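Local structure of polysaccharide Lyase Family 6 (Bacteroides cellulosilyticus, 6QPS) at residues Leu377-Thr382 with Glu403-Asp408. The protein is a calcium-binding polysaccharide lyase of family 6 that cleaves alginate, with specificity for mannuronic acid. Numbering follows the deposited sequence.
Sequences LFAGQT and EWAFSD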
loop_
_atom_site.group_PDB
_atom_site.type_symbol
_atom_site.label_atom_id
_atom_site.label_comp_id
_atom_site.label_asym_id
_atom_site.label_seq_id
_atom_site.Cartn_x
_atom_site.Cartn_y
_atom_site.Cartn_z
ATOM N N LEU A 377 -1.086 -23.402 -6.855
ATOM C CA LEU A 377 0.048 -23.937 -7.606
ATOM C C LEU A 377 1.340 -23.542 -6.888
ATOM O O LEU A 377 1.587 -22.350 -6.661
ATOM C CB LEU A 377 0.045 -23.403 -9.043
ATOM C CG LEU A 377 1.270 -23.817 -9.872
ATOM C CD1 LEU A 377 1.369 -25.323 -10.058
ATOM C CD2 LEU A 377 1.231 -23.112 -11.223
ATOM N N PHE A 378 2.132 -24.539 -6.508
ATOM C CA PHE A 378 3.452 -24.354 -5.898
ATOM C C PHE A 378 4.426 -24.947 -6.904
ATOM O O PHE A 378 4.396 -26.148 -7.167
ATOM C CB PHE A 378 3.488 -25.097 -4.559
ATOM C CG PHE A 378 4.750 -24.903 -3.716
ATOM C CD1 PHE A 378 5.319 -23.650 -3.484
ATOM C CD2 PHE A 378 5.311 -25.997 -3.105
ATOM C CE1 PHE A 378 6.448 -23.521 -2.679
ATOM C CE2 PHE A 378 6.418 -25.867 -2.302
ATOM C CZ PHE A 378 7.005 -24.624 -2.116
ATOM N N ALA A 379 5.241 -24.096 -7.534
ATOM C CA ALA A 379 6.039 -24.538 -8.675
ATOM C C ALA A 379 7.383 -23.829 -8.706
ATOM O O ALA A 379 7.565 -22.774 -8.089
ATOM C CB ALA A 379 5.294 -24.278 -9.990
ATOM N N GLY A 380 8.293 -24.389 -9.473
ATOM C CA GLY A 380 9.602 -23.793 -9.628
ATOM C C GLY A 380 10.630 -24.854 -9.988
ATOM O O GLY A 380 10.316 -25.840 -10.654
ATOM N N GLN A 381 11.869 -24.600 -9.571
ATOM C CA GLN A 381 12.983 -25.502 -9.827
ATOM C C GLN A 381 13.166 -26.396 -8.603
ATOM O O GLN A 381 12.853 -27.591 -8.649
ATOM C CB GLN A 381 14.241 -24.692 -10.146
ATOM C CG GLN A 381 14.166 -24.021 -11.509
ATOM C CD GLN A 381 13.203 -22.843 -11.523
ATOM O OE1 GLN A 381 13.344 -21.898 -10.737
ATOM N NE2 GLN A 381 12.213 -22.896 -12.417
ATOM N N THR A 382 13.642 -25.817 -7.503
ATOM C CA THR A 382 13.776 -26.475 -6.213
ATOM C C THR A 382 12.716 -25.923 -5.275
ATOM O O THR A 382 12.594 -24.698 -5.170
ATOM C CB THR A 382 15.163 -26.156 -5.632
ATOM O OG1 THR A 382 16.187 -26.665 -6.503
ATOM C CG2 THR A 382 15.314 -26.756 -4.259
ATOM N N GLU A 403 -1.301 -28.143 -6.420
ATOM C CA GLU A 403 -0.436 -28.715 -7.444
ATOM C C GLU A 403 1.017 -28.413 -7.121
ATOM O O GLU A 403 1.347 -27.323 -6.650
ATOM C CB GLU A 403 -0.820 -28.186 -8.818
ATOM C CG GLU A 403 -2.098 -28.829 -9.344
ATOM C CD GLU A 403 -2.516 -28.328 -10.713
ATOM O OE1 GLU A 403 -1.931 -27.341 -11.196
ATOM O OE2 GLU A 403 -3.445 -28.920 -11.297
ATOM N N TRP A 404 1.880 -29.389 -7.413
ATOM C CA TRP A 404 3.293 -29.361 -7.056
ATOM C C TRP A 404 4.090 -29.603 -8.330
ATOM O O TRP A 404 4.034 -30.700 -8.907
ATOM C CB TRP A 404 3.544 -30.480 -6.043
ATOM C CG TRP A 404 4.966 -30.682 -5.582
ATOM C CD1 TRP A 404 5.987 -31.307 -6.267
ATOM C CD2 TRP A 404 5.511 -30.320 -4.303
ATOM N NE1 TRP A 404 7.125 -31.315 -5.499
ATOM C CE2 TRP A 404 6.855 -30.735 -4.287
ATOM C CE3 TRP A 404 4.982 -29.701 -3.162
ATOM C CZ2 TRP A 404 7.682 -30.534 -3.185
ATOM C CZ3 TRP A 404 5.808 -29.495 -2.074
ATOM C CH2 TRP A 404 7.147 -29.923 -2.092
ATOM N N ALA A 405 4.820 -28.587 -8.786
ATOM C CA ALA A 405 5.526 -28.676 -10.076
ATOM C C ALA A 405 6.978 -28.199 -9.967
ATOM O O ALA A 405 7.290 -27.014 -10.122
ATOM C CB ALA A 405 4.760 -27.930 -11.177
ATOM N N PHE A 406 7.887 -29.142 -9.708
ATOM C CA PHE A 406 9.310 -28.866 -9.517
ATOM C C PHE A 406 10.136 -29.845 -10.349
ATOM O O PHE A 406 9.640 -30.871 -10.826
ATOM C CB PHE A 406 9.682 -28.916 -8.031
ATOM C CG PHE A 406 9.024 -27.819 -7.209
ATOM C CD1 PHE A 406 7.806 -28.024 -6.561
ATOM C CD2 PHE A 406 9.603 -26.575 -7.138
ATOM C CE1 PHE A 406 7.223 -26.998 -5.836
ATOM C CE2 PHE A 406 9.028 -25.557 -6.411
ATOM C CZ PHE A 406 7.851 -25.759 -5.763
ATOM N N SER A 407 11.420 -29.510 -10.524
ATOM C CA SER A 407 12.263 -30.213 -11.487
ATOM C C SER A 407 12.515 -31.653 -11.072
ATOM O O SER A 407 12.479 -32.555 -11.918
ATOM C CB SER A 407 13.596 -29.483 -11.641
ATOM O OG SER A 407 13.415 -28.163 -12.111
ATOM N N ASP A 408 12.803 -31.888 -9.785
ATOM C CA ASP A 408 13.055 -33.241 -9.298
ATOM C C ASP A 408 11.712 -33.890 -9.005
ATOM O O ASP A 408 10.978 -33.433 -8.121
ATOM C CB ASP A 408 13.924 -33.192 -8.036
ATOM C CG ASP A 408 14.358 -34.575 -7.558
ATOM O OD1 ASP A 408 13.730 -35.585 -7.942
ATOM O OD2 ASP A 408 15.346 -34.658 -6.792
HETATM O O HOH W 1 10.875 -27.324 -12.898
HETATM O O HOH W 2 13.498 -30.034 -7.617
#
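Phe406 points the edge of its ring into the face of Phe378, and its CZ comes to rest over the centre of that ring, 3.6 Å above the plane. The pair is edge-to-face, with planes at 71°. Phe378 in turn presents its own edge to the face of Trp404, CD2 lying 3.7 Å from CZ3 of the indole, in an offset edge-to-face pair. Both Phe378 and Trp404 hold CG anti to the backbone N (chi1 -174° and 177°), which lays the two side chains alongside one another on the same face of the sheet; Phe406 fills the angle between them. One face of its ring lies against Ala379 CA, with the backbone of Gly380 close beside it; CE2 reaches 3.3 Å from Ala379 C. The backbone angles of Gly380 would themselves jam a CB against the preceding carbonyl, and a CB would also sit tight against Phe406 CE2. Cutting Phe406 back to an alanine would probably leave a gap beside Ala379 and Gly380 and strip the Phe378 face of its edge-on partner. On the face that carries Leu377, Glu403 and the two alanines, Ala379 CB and Ala405 CB meet at 3.9 Å, and Leu377 CD1 leans on Glu403 CB. Backbone hydrogen bonds from Phe378 N to Glu403 O, Ala405 N to Phe378 O and Gly380 N to Ala405 O keep the ladder in register, and Ser407 N to Gln381 O carries the pairing into the loops. Parallel strands of successive coils, here with Phe378 beside Trp404 and Ala379 beside Ala405, are the hallmark of this lyase family's parallel beta-helix.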